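Local coordinates for ribokinase (Thermotoga maritima, PDB 1VM7), which probably catalyses the magnesium-dependent transfer of a phosphate from ATP to O-5 of D-ribose, yielding D-ribose 5-phosphate, at residues N24-K30 and G104-V110; V72-D78 and I97-T103; T245-K249 and A286-T290; D169-A173 and E193-L197. One frame throughout, in Å; residues are numbered along the deposited sequence.

Interaction 1. Residues N24-K30 and G104-V110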
loop_
_atom_site.group_PDB
_atom_site.type_symbol
_atom_site.label_atom_id
_atom_site.label_comp_id
_atom_site.label_asym_id
_atom_site.label_seq_id
_atom_site.Cartn_x
_atom_site.Cartn_y
_atom_site.Cartn_z
ATOM N N ASN A 24 -2.285 10.374 8.038
ATOM C CA ASN A 24 -2.372 9.257 7.091
ATOM C C ASN A 24 -1.238 9.400 6.086
ATOM O O ASN A 24 -0.835 10.529 5.739
ATOM C CB ASN A 24 -3.729 9.382 6.382
ATOM C CG ASN A 24 -4.053 8.221 5.479
ATOM O OD1 ASN A 24 -4.397 7.108 5.943
ATOM N ND2 ASN A 24 -4.002 8.477 4.153
ATOM N N ILE A 25 -0.720 8.275 5.623
ATOM C CA ILE A 25 0.128 8.223 4.453
ATOM C C ILE A 25 -0.774 7.839 3.314
ATOM O O ILE A 25 -1.440 6.812 3.407
ATOM C CB ILE A 25 1.156 7.085 4.584
ATOM C CG1 ILE A 25 1.940 7.245 5.882
ATOM C CG2 ILE A 25 2.097 7.062 3.398
ATOM C CD1 ILE A 25 2.685 8.553 5.999
ATOM N N ASP A 26 -0.773 8.626 2.236
ATOM C CA ASP A 26 -1.520 8.251 1.031
ATOM C C ASP A 26 -0.577 7.583 0.051
ATOM O O ASP A 26 0.382 8.207 -0.425
ATOM C CB ASP A 26 -2.178 9.471 0.405
ATOM C CG ASP A 26 -3.322 9.984 1.234
ATOM O OD1 ASP A 26 -3.998 9.167 1.848
ATOM O OD2 ASP A 26 -3.572 11.192 1.244
ATOM N N ILE A 27 -0.864 6.318 -0.243
ATOM C CA ILE A 27 -0.032 5.503 -1.119
ATOM C C ILE A 27 -0.741 5.385 -2.456
ATOM O O ILE A 27 -1.764 4.696 -2.568
ATOM C CB ILE A 27 0.285 4.103 -0.495
ATOM C CG1 ILE A 27 1.041 4.278 0.826
ATOM C CG2 ILE A 27 1.110 3.238 -1.443
ATOM C CD1 ILE A 27 0.856 3.131 1.764
ATOM N N VAL A 28 -0.214 6.088 -3.474
ATOM C CA VAL A 28 -0.911 6.183 -4.734
ATOM C C VAL A 28 -0.265 5.196 -5.674
ATOM O O VAL A 28 0.925 5.299 -5.992
ATOM C CB VAL A 28 -0.873 7.609 -5.323
ATOM C CG1 VAL A 28 -1.613 7.659 -6.667
ATOM C CG2 VAL A 28 -1.496 8.596 -4.334
ATOM N N LEU A 29 -1.053 4.220 -6.102
ATOM C CA LEU A 29 -0.569 3.229 -7.045
ATOM C C LEU A 29 -1.220 3.524 -8.406
ATOM O O LEU A 29 -2.406 3.353 -8.591
ATOM C CB LEU A 29 -0.895 1.824 -6.566
ATOM C CG LEU A 29 -0.351 1.559 -5.166
ATOM C CD1 LEU A 29 -1.133 0.478 -4.494
ATOM C CD2 LEU A 29 1.136 1.268 -5.247
ATOM N N LYS A 30 -0.402 3.975 -9.336
ATOM C CA LYS A 30 -0.800 4.288 -10.689
ATOM C C LYS A 30 -0.791 2.997 -11.511
ATOM O O LYS A 30 0.241 2.328 -11.602
ATOM C CB LYS A 30 0.238 5.254 -11.231
ATOM C CG LYS A 30 -0.156 6.073 -12.383
ATOM C CD LYS A 30 0.594 7.401 -12.352
ATOM C CE LYS A 30 -0.127 8.442 -11.464
ATOM N NZ LYS A 30 -0.042 8.196 -10.003
ATOM N N GLY A 104 -1.504 5.214 10.162
ATOM C CA GLY A 104 -2.660 5.113 9.275
ATOM C C GLY A 104 -2.198 5.315 7.837
ATOM O O GLY A 104 -1.239 6.109 7.560
ATOM N N ARG A 105 -2.820 4.568 6.943
ATOM C CA ARG A 105 -2.477 4.599 5.528
ATOM C C ARG A 105 -3.690 4.404 4.635
ATOM O O ARG A 105 -4.700 3.838 5.053
ATOM C CB ARG A 105 -1.362 3.623 5.222
ATOM C CG ARG A 105 -1.590 2.164 5.432
ATOM C CD ARG A 105 -0.241 1.491 5.539
ATOM N NE ARG A 105 0.452 2.011 6.702
ATOM C CZ ARG A 105 1.717 1.783 7.049
ATOM N NH1 ARG A 105 2.519 0.999 6.342
ATOM N NH2 ARG A 105 2.181 2.356 8.146
ATOM N N ALA A 106 -3.631 4.966 3.457
ATOM C CA ALA A 106 -4.695 4.789 2.476
ATOM C C ALA A 106 -4.010 4.316 1.201
ATOM O O ALA A 106 -2.970 4.862 0.778
ATOM C CB ALA A 106 -5.451 6.056 2.257
ATOM N N PHE A 107 -4.564 3.263 0.623
ATOM C CA PHE A 107 -4.024 2.665 -0.599
ATOM C C PHE A 107 -4.937 3.045 -1.746
ATOM O O PHE A 107 -6.083 2.571 -1.824
ATOM C CB PHE A 107 -3.976 1.164 -0.472
ATOM C CG PHE A 107 -3.128 0.702 0.655
ATOM C CD1 PHE A 107 -3.667 0.545 1.927
ATOM C CD2 PHE A 107 -1.788 0.444 0.468
ATOM C CE1 PHE A 107 -2.878 0.108 2.971
ATOM C CE2 PHE A 107 -1.001 -0.019 1.528
ATOM C CZ PHE A 107 -1.545 -0.178 2.765
ATOM N N ILE A 108 -4.423 3.910 -2.612
ATOM C CA ILE A 108 -5.223 4.581 -3.612
ATOM C C ILE A 108 -4.798 4.047 -4.969
ATOM O O ILE A 108 -3.676 4.269 -5.418
ATOM C CB ILE A 108 -5.040 6.126 -3.571
ATOM C CG1 ILE A 108 -5.323 6.688 -2.173
ATOM C CG2 ILE A 108 -5.933 6.807 -4.660
ATOM C CD1 ILE A 108 -4.766 8.075 -1.917
ATOM N N GLU A 109 -5.691 3.315 -5.619
ATOM C CA GLU A 109 -5.412 2.772 -6.960
ATOM C C GLU A 109 -6.025 3.706 -7.962
ATOM O O GLU A 109 -7.207 3.926 -7.904
ATOM C CB GLU A 109 -5.975 1.355 -7.087
ATOM C CG GLU A 109 -5.762 0.690 -8.444
ATOM C CD GLU A 109 -6.238 -0.780 -8.496
ATOM O OE1 GLU A 109 -6.741 -1.326 -7.478
ATOM O OE2 GLU A 109 -6.082 -1.394 -9.569
ATOM N N VAL A 110 -5.198 4.289 -8.849
ATOM C CA VAL A 110 -5.619 5.245 -9.853
ATOM C C VAL A 110 -5.338 4.695 -11.253
ATOM O O VAL A 110 -4.196 4.380 -11.582
ATOM C CB VAL A 110 -4.861 6.617 -9.750
ATOM C CG1 VAL A 110 -5.607 7.659 -10.501
ATOM C CG2 VAL A 110 -4.740 7.082 -8.352
#
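I25 and A106 set the pattern of a parallel pairing: I25 N donates to G104 O at 3.0 Å, and A106 N returns a bond to I25 O at 2.9 Å. The ladder continues as I27 N binds A106 O and I108 N binds I27 O, then as L29 N reaches I108 O (2.7 Å) and V110 N reaches L29 O. All six bonds are straight, with N-H...O angles between 160° and 172°, and the strand axes diverge by 16°. I25, I27 and L29 thus spend both backbone groups on 104-110, whereas N24, D26, V28 and K30 bond to strand 40-51 on the other flank.

On one face, I27 and F107 lie side by side, I27 CD1 meeting F107 CE2 at 3.7 Å, obliquely to the ring. This face also carries L29, R105 and E109. The polar ends of the last two turn elsewhere: R105 NH2 bonds to T103 O and forms a salt bridge with D78, while E109 divides its oxygens between R117 and T35. On the other face, I108 CD1 lies 3.7 Å from D26 CB, and V28 CG1 touches V110 CG2 at 3.6 Å.

L29 and F107 also pack on F107 and L29, respectively, of the second subunit, as expected for the lid sheet through which ribokinases dimerise. N24 to D26 are predicted to bind substrate. The chemistry therefore implies a sheet held together by backbone bonds, whose dimer-facing side is mainly apolar and whose R105 and E109 charges are both matched.

Interaction 2. Residues V72-D78 and I97-T103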
loop_
_atom_site.group_PDB
_atom_site.type_symbol
_atom_site.label_atom_id
_atom_site.label_comp_id
_atom_site.label_asym_id
_atom_site.label_seq_id
_atom_site.Cartn_x
_atom_site.Cartn_y
_atom_site.Cartn_z
ATOM N N VAL A 72 -2.516 17.126 18.210
ATOM C CA VAL A 72 -2.625 15.844 18.893
ATOM C C VAL A 72 -3.075 14.847 17.855
ATOM O O VAL A 72 -4.124 15.006 17.197
ATOM C CB VAL A 72 -3.555 15.878 20.133
ATOM C CG1 VAL A 72 -3.567 14.515 20.836
ATOM C CG2 VAL A 72 -3.034 16.926 21.093
ATOM N N THR A 73 -2.232 13.833 17.676
ATOM C CA THR A 73 -2.463 12.839 16.622
ATOM C C THR A 73 -1.745 11.556 17.021
ATOM O O THR A 73 -0.760 11.589 17.734
ATOM C CB THR A 73 -2.000 13.301 15.204
ATOM O OG1 THR A 73 -2.360 12.320 14.226
ATOM C CG2 THR A 73 -0.497 13.477 15.134
ATOM N N CYS A 74 -2.276 10.425 16.581
ATOM C CA CYS A 74 -1.641 9.159 16.829
ATOM C C CYS A 74 -0.980 8.644 15.575
ATOM O O CYS A 74 -1.620 8.516 14.533
ATOM C CB CYS A 74 -2.646 8.132 17.335
ATOM S SG CYS A 74 -2.868 8.238 19.113
ATOM N N ILE A 75 0.305 8.320 15.690
ATOM C CA ILE A 75 1.036 7.722 14.593
ATOM C C ILE A 75 1.740 6.504 15.133
ATOM O O ILE A 75 1.690 6.256 16.308
ATOM C CB ILE A 75 2.025 8.708 13.946
ATOM C CG1 ILE A 75 3.064 9.209 14.976
ATOM C CG2 ILE A 75 1.244 9.885 13.344
ATOM C CD1 ILE A 75 3.881 10.304 14.506
ATOM N N GLY A 76 2.367 5.734 14.260
ATOM C CA GLY A 76 2.964 4.466 14.644
ATOM C C GLY A 76 4.408 4.629 15.073
ATOM O O GLY A 76 4.855 5.719 15.450
ATOM N N ASN A 77 5.145 3.532 15.015
ATOM C CA ASN A 77 6.594 3.557 15.271
ATOM C C ASN A 77 7.383 3.138 14.041
ATOM O O ASN A 77 8.516 2.674 14.147
ATOM C CB ASN A 77 6.959 2.693 16.477
ATOM C CG ASN A 77 6.745 3.417 17.774
ATOM O OD1 ASN A 77 7.354 4.467 18.006
ATOM N ND2 ASN A 77 5.871 2.871 18.641
ATOM N N ASP A 78 6.791 3.351 12.872
ATOM C CA ASP A 78 7.339 2.836 11.645
ATOM C C ASP A 78 8.025 3.946 10.834
ATOM O O ASP A 78 8.061 5.122 11.225
ATOM C CB ASP A 78 6.243 2.121 10.842
ATOM C CG ASP A 78 4.939 2.911 10.770
ATOM O OD1 ASP A 78 4.958 4.175 10.845
ATOM O OD2 ASP A 78 3.911 2.243 10.602
ATOM N N ILE A 97 1.545 11.482 19.195
ATOM C CA ILE A 97 1.677 10.360 20.100
ATOM C C ILE A 97 1.990 9.122 19.279
ATOM O O ILE A 97 1.267 8.827 18.339
ATOM C CB ILE A 97 0.346 10.104 20.829
ATOM C CG1 ILE A 97 -0.002 11.261 21.758
ATOM C CG2 ILE A 97 0.373 8.767 21.627
ATOM C CD1 ILE A 97 -1.464 11.216 22.210
ATOM N N ARG A 98 3.039 8.392 19.647
ATOM C CA ARG A 98 3.416 7.183 18.930
ATOM C C ARG A 98 2.815 5.976 19.587
ATOM O O ARG A 98 2.813 5.898 20.793
ATOM C CB ARG A 98 4.930 7.041 18.899
ATOM C CG ARG A 98 5.599 8.292 18.370
ATOM C CD ARG A 98 7.045 8.060 18.091
ATOM N NE ARG A 98 7.228 7.556 16.746
ATOM C CZ ARG A 98 8.408 7.449 16.150
ATOM N NH1 ARG A 98 9.537 7.783 16.795
ATOM N NH2 ARG A 98 8.453 6.982 14.915
ATOM N N VAL A 99 2.260 5.061 18.788
ATOM C CA VAL A 99 1.649 3.832 19.303
ATOM C C VAL A 99 2.204 2.686 18.499
ATOM O O VAL A 99 2.877 2.915 17.492
ATOM C CB VAL A 99 0.094 3.874 19.245
ATOM C CG1 VAL A 99 -0.426 4.967 20.168
ATOM C CG2 VAL A 99 -0.442 4.112 17.804
ATOM N N SER A 100 1.947 1.458 18.924
ATOM C CA SER A 100 2.526 0.287 18.257
ATOM C C SER A 100 1.765 -0.205 16.999
ATOM O O SER A 100 2.206 -1.129 16.326
ATOM C CB SER A 100 2.649 -0.867 19.253
ATOM O OG SER A 100 1.355 -1.326 19.556
ATOM N N LEU A 101 0.649 0.425 16.644
ATOM C CA LEU A 101 -0.035 0.056 15.416
ATOM C C LEU A 101 0.690 0.725 14.243
ATOM O O LEU A 101 1.417 1.697 14.441
ATOM C CB LEU A 101 -1.492 0.483 15.461
ATOM C CG LEU A 101 -2.482 -0.274 16.364
ATOM C CD1 LEU A 101 -3.880 0.287 16.114
ATOM C CD2 LEU A 101 -2.529 -1.767 16.105
ATOM N N PRO A 102 0.517 0.203 13.015
ATOM C CA PRO A 102 1.077 0.949 11.892
ATOM C C PRO A 102 0.426 2.310 11.777
ATOM O O PRO A 102 -0.747 2.460 12.084
ATOM C CB PRO A 102 0.734 0.068 10.676
ATOM C CG PRO A 102 0.575 -1.309 11.262
ATOM C CD PRO A 102 -0.149 -1.021 12.550
ATOM N N THR A 103 1.200 3.290 11.333
ATOM C CA THR A 103 0.699 4.601 11.030
ATOM C C THR A 103 -0.454 4.406 10.058
ATOM O O THR A 103 -0.382 3.533 9.213
ATOM C CB THR A 103 1.827 5.484 10.365
ATOM O OG1 THR A 103 2.953 5.606 11.250
ATOM C CG2 THR A 103 1.311 6.877 10.000
HETATM O O HOH W 1 4.067 1.387 14.251
HETATM O O HOH W 2 5.246 3.531 21.014
#
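T103 OG1 is gripped from two sides: G76 N donates to it at 3.1 Å, and its own proton goes to D78 OD1, at a spacing so short that its exact value is doubtful. The other D78 oxygen, OD2, accepts T103 N at 3.0 Å on its syn side, 20° out of the carboxylate plane. D78 CG sits between backbone N and carbonyl carbon (chi1 46°), which lets the carboxylate reach T103 and also cap helix 79-90 as its N-cap.

R98 NE bonds to G76 O at 3.3 Å, in the carbonyl plane, while N77 OD1 lies over one guanidinium face. R98 NH2 continues to S81 and D82. Replacing R98 by alanine would probably cost G76 O this donor and leave D82 without its salt-bridge mate. Water 1 joins N77 N to L101 O.

Upstream, the parallel backbone bonds I97 N to T73 O (2.7 Å), I75 N to I97 O and V99 N to I75 O carry the pairing, with C74 SG against I97 CB at 4.1 Å. At G76 a CB would clash with L101 O. Strand 69-75, helix 79-90 and strand 93-98 form a beta-alpha-beta crossover, and these bonds tie its two strands together at the edge of the large sheet.

Interaction 3. Residues T245-K249 and A286-T290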
loop_
_atom_site.group_PDB
_atom_site.type_symbol
_atom_site.label_atom_id
_atom_site.label_comp_id
_atom_site.label_asym_id
_atom_site.label_seq_id
_atom_site.Cartn_x
_atom_site.Cartn_y
_atom_site.Cartn_z
ATOM N N THR A 245 -15.862 33.044 -4.186
ATOM C CA THR A 245 -14.477 32.660 -4.125
ATOM C C THR A 245 -13.765 33.348 -5.257
ATOM O O THR A 245 -14.366 34.089 -6.044
ATOM C CB THR A 245 -14.278 31.096 -4.204
ATOM N N PHE A 246 -12.467 33.112 -5.314
ATOM C CA PHE A 246 -11.615 33.784 -6.250
ATOM C C PHE A 246 -11.508 32.898 -7.468
ATOM O O PHE A 246 -11.322 31.687 -7.337
ATOM C CB PHE A 246 -10.314 34.074 -5.525
ATOM C CG PHE A 246 -10.517 34.965 -4.312
ATOM C CD1 PHE A 246 -11.146 36.204 -4.444
ATOM C CD2 PHE A 246 -10.125 34.567 -3.055
ATOM C CE1 PHE A 246 -11.343 37.030 -3.328
ATOM C CE2 PHE A 246 -10.315 35.382 -1.946
ATOM C CZ PHE A 246 -10.911 36.600 -2.074
ATOM N N LYS A 247 -11.713 33.488 -8.641
ATOM C CA LYS A 247 -11.671 32.745 -9.888
ATOM C C LYS A 247 -10.200 32.430 -10.133
ATOM O O LYS A 247 -9.403 33.328 -10.433
ATOM C CB LYS A 247 -12.299 33.551 -11.037
ATOM N N VAL A 248 -9.852 31.160 -9.938
ATOM C CA VAL A 248 -8.528 30.639 -10.225
ATOM C C VAL A 248 -8.695 29.460 -11.192
ATOM O O VAL A 248 -9.776 28.873 -11.276
ATOM C CB VAL A 248 -7.803 30.216 -8.908
ATOM C CG1 VAL A 248 -7.376 31.438 -8.124
ATOM C CG2 VAL A 248 -8.690 29.338 -8.033
ATOM N N LYS A 249 -7.642 29.122 -11.929
ATOM C CA LYS A 249 -7.651 27.895 -12.704
ATOM C C LYS A 249 -7.315 26.732 -11.779
ATOM O O LYS A 249 -6.140 26.495 -11.494
ATOM C CB LYS A 249 -6.636 27.985 -13.842
ATOM C CG LYS A 249 -6.974 27.098 -15.018
ATOM C CD LYS A 249 -8.129 27.663 -15.853
ATOM C CE LYS A 249 -7.649 28.672 -16.889
ATOM N NZ LYS A 249 -7.108 29.917 -16.285
ATOM N N ALA A 286 -8.079 28.862 -2.299
ATOM C CA ALA A 286 -8.084 29.157 -3.717
ATOM C C ALA A 286 -6.693 28.983 -4.339
ATOM O O ALA A 286 -6.557 28.654 -5.518
ATOM C CB ALA A 286 -8.543 30.605 -3.933
ATOM N N ILE A 287 -5.659 29.305 -3.578
ATOM C CA ILE A 287 -4.285 29.116 -4.060
ATOM C C ILE A 287 -3.971 27.625 -4.072
ATOM O O ILE A 287 -3.343 27.128 -5.008
ATOM C CB ILE A 287 -3.210 29.821 -3.183
ATOM C CG1 ILE A 287 -3.404 31.335 -3.146
ATOM C CG2 ILE A 287 -1.788 29.490 -3.688
ATOM C CD1 ILE A 287 -2.587 32.031 -2.067
ATOM N N SER A 288 -4.411 26.915 -3.039
ATOM C CA SER A 288 -4.156 25.477 -2.966
ATOM C C SER A 288 -4.740 24.712 -4.175
ATOM O O SER A 288 -4.077 23.841 -4.702
ATOM C CB SER A 288 -4.651 24.920 -1.648
ATOM O OG SER A 288 -6.056 24.898 -1.625
ATOM N N VAL A 289 -5.940 25.066 -4.650
ATOM C CA VAL A 289 -6.586 24.284 -5.723
ATOM C C VAL A 289 -5.867 24.451 -7.053
ATOM O O VAL A 289 -6.078 23.713 -8.010
ATOM C CB VAL A 289 -8.049 24.607 -5.849
ATOM C CG1 VAL A 289 -8.749 24.254 -4.553
ATOM C CG2 VAL A 289 -8.266 26.067 -6.251
ATOM N N THR A 290 -4.954 25.404 -7.082
ATOM C CA THR A 290 -4.099 25.600 -8.245
ATOM C C THR A 290 -2.849 24.751 -8.186
ATOM O O THR A 290 -2.005 24.869 -9.055
ATOM C CB THR A 290 -3.692 27.122 -8.452
ATOM O OG1 THR A 290 -2.683 27.519 -7.519
ATOM C CG2 THR A 290 -4.889 28.052 -8.281
#
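V248 and A286 give up the most surface here, and they meet through a methyl group and a carbonyl: V248 CG2 stands 3.4 Å from A286 O. With CG1 anti to the carbonyl carbon (chi1 -73°), CG2 falls between the backbone N and the carbonyl carbon, and from there it also reaches V289 CG2 at 3.7 Å, the two valine side chains crossing at about a right angle. The methyl of A286 points toward the loop, its CB lying 4.2 Å from F246 CB and near the plane of the F246 ring, at its edge. The F246 ring also meets that of F307, from helix 301-309, at a steep angle.

T290 is the third main contributor. Its CG2 lies 3.7 Å from V248 CB and 3.8 Å from K249 O. The hydroxyl turns back instead: OG1, at chi1 76°, donates to I287 O at 2.6 Å, in the carbonyl plane and on a lone pair. I287 O also accepts T290 N at 3.1 Å, and the hydroxyl bond holds the T290 side chain with its methyl toward the loop. A glycine here, lacking both hydroxyl and methyl, would probably leave I287 O with the backbone N alone of these two donors and open a gap beside V248 CB.

No hydrogen bond crosses between 245-249 and 286-290, so the contact is apolar packing near the surface. Further on, V289 makes backbone bonds with V251 and D252. D252 and S288 are predicted potassium ligands, and the contact thus packs the loop after strand 239-243 on the end of helix 274-288, beside the probable monovalent-cation site of a PfkB-type ribokinase.

Interaction 4. Residues D169-A173 and E193-L197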
loop_
_atom_site.group_PDB
_atom_site.type_symbol
_atom_site.label_atom_id
_atom_site.label_comp_id
_atom_site.label_asym_id
_atom_site.label_seq_id
_atom_site.Cartn_x
_atom_site.Cartn_y
_atom_site.Cartn_z
ATOM N N ASP A 169 -15.005 19.934 11.492
ATOM C CA ASP A 169 -15.134 19.621 10.089
ATOM C C ASP A 169 -15.751 18.218 10.013
ATOM O O ASP A 169 -15.118 17.202 10.362
ATOM C CB ASP A 169 -13.751 19.670 9.461
ATOM C CG ASP A 169 -13.768 19.704 7.952
ATOM O OD1 ASP A 169 -14.828 20.079 7.374
ATOM O OD2 ASP A 169 -12.676 19.389 7.364
ATOM N N PRO A 170 -17.019 18.141 9.603
ATOM C CA PRO A 170 -17.720 16.866 9.701
ATOM C C PRO A 170 -17.337 15.947 8.526
ATOM O O PRO A 170 -18.169 15.571 7.717
ATOM C CB PRO A 170 -19.190 17.292 9.678
ATOM C CG PRO A 170 -19.179 18.528 8.759
ATOM C CD PRO A 170 -17.871 19.205 9.027
ATOM N N ALA A 171 -16.063 15.569 8.467
ATOM C CA ALA A 171 -15.510 14.883 7.309
ATOM C C ALA A 171 -14.774 13.600 7.745
ATOM O O ALA A 171 -13.832 13.667 8.524
ATOM C CB ALA A 171 -14.577 15.822 6.590
ATOM N N PRO A 172 -15.240 12.419 7.315
ATOM C CA PRO A 172 -16.510 12.165 6.628
ATOM C C PRO A 172 -17.689 12.423 7.534
ATOM O O PRO A 172 -17.544 12.434 8.750
ATOM C CB PRO A 172 -16.467 10.653 6.332
ATOM C CG PRO A 172 -15.489 10.095 7.332
ATOM C CD PRO A 172 -14.467 11.173 7.490
ATOM N N ALA A 173 -18.859 12.535 6.933
ATOM C CA ALA A 173 -20.056 12.883 7.652
ATOM C C ALA A 173 -20.637 11.698 8.403
ATOM O O ALA A 173 -21.503 11.870 9.254
ATOM C CB ALA A 173 -21.089 13.423 6.713
ATOM N N GLU A 193 -21.429 16.875 2.452
ATOM C CA GLU A 193 -21.576 16.644 3.872
ATOM C C GLU A 193 -22.831 17.255 4.479
ATOM O O GLU A 193 -23.539 16.593 5.234
ATOM C CB GLU A 193 -20.359 17.106 4.617
ATOM C CG GLU A 193 -19.147 16.228 4.291
ATOM C CD GLU A 193 -17.840 16.890 4.626
ATOM O OE1 GLU A 193 -17.848 18.080 4.969
ATOM O OE2 GLU A 193 -16.803 16.204 4.535
ATOM N N ILE A 194 -23.136 18.503 4.143
ATOM C CA ILE A 194 -24.282 19.126 4.756
ATOM C C ILE A 194 -25.574 18.374 4.346
ATOM O O ILE A 194 -26.512 18.264 5.144
ATOM C CB ILE A 194 -24.358 20.660 4.537
ATOM C CG1 ILE A 194 -25.265 21.270 5.626
ATOM C CG2 ILE A 194 -24.854 21.000 3.145
ATOM C CD1 ILE A 194 -25.269 22.792 5.726
ATOM N N GLU A 195 -25.581 17.832 3.124
ATOM C CA GLU A 195 -26.667 17.019 2.625
ATOM C C GLU A 195 -26.853 15.775 3.478
ATOM O O GLU A 195 -27.972 15.493 3.966
ATOM C CB GLU A 195 -26.411 16.590 1.179
ATOM C CG GLU A 195 -26.833 17.622 0.151
ATOM C CD GLU A 195 -26.584 17.185 -1.302
ATOM O OE1 GLU A 195 -27.434 16.421 -1.852
ATOM O OE2 GLU A 195 -25.559 17.634 -1.887
ATOM N N ALA A 196 -25.773 15.010 3.608
ATOM C CA ALA A 196 -25.797 13.794 4.388
ATOM C C ALA A 196 -26.233 14.103 5.832
ATOM O O ALA A 196 -27.137 13.467 6.384
ATOM C CB ALA A 196 -24.470 13.139 4.381
ATOM N N LEU A 197 -25.595 15.100 6.422
ATOM C CA LEU A 197 -25.911 15.526 7.786
ATOM C C LEU A 197 -27.377 15.917 7.938
ATOM O O LEU A 197 -28.018 15.563 8.943
ATOM C CB LEU A 197 -25.067 16.724 8.211
ATOM C CG LEU A 197 -23.568 16.496 8.421
ATOM C CD1 LEU A 197 -22.860 17.821 8.690
ATOM C CD2 LEU A 197 -23.336 15.523 9.572
HETATM O O HOH W 3 -15.482 19.135 5.023
#
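P170 is the centre of an inverse gamma turn, closed by A171 N to D169 O at 2.7 Å, and the turn presents its ring and carbonyl to E193 and L197 of the helix; a cis peptide bond follows between A171 and P172. The E193 chain is extended beyond CG, with CG anti to the carbonyl carbon (chi1 -68°), which carries its carboxylate alongside the turn: CD lies 3.4 Å from P170 O, and OE2 touches A171 CB at 3.1 Å. The other oxygen, OE1, shares water 3 with D169 OD1, each accepting from it at 2.6 Å. D169 OD1 also receives K226 in a salt bridge, and T188 bonds to it.

Apolar contacts complete the packing. L197 CD1 meets P170 CG at 3.7 Å, the two side chains crossing at about a right angle, while A173 CB lies 4.1 Å from A196 CB and close to L197 CD2. N190, a predicted ATP ligand, holds E193 N through its OD1, and N190 to E193 fit the NXXE motif of this kinase family. The loop after strand 165-168 is thus laid against the start of helix 191-202, with helix 208-217 touching I194 and L197 and helix 256-269 bordering D169.

In the fold
Interactions 1 and 2 are neighbours, 18 Å between centres and in direct touch, with interaction 2 nested in the chain between the segments of interaction 1. They belong to different sheets: 24-30 with 105-110 lies in the four-stranded sheet, 69-75 with 93-98 at the edge of the nine-stranded one, so together they mark the junction of lid and core, and both touch the second subunit. Interactions 4 and then 3 follow later in the chain, their centres 23 Å apart, beside the predicted ATP and potassium sites. Interactions 2 and 3 lie on opposite sides of the chain's centre, 34 Å apart. The four thus run from the substrate lid to the nucleotide-binding half.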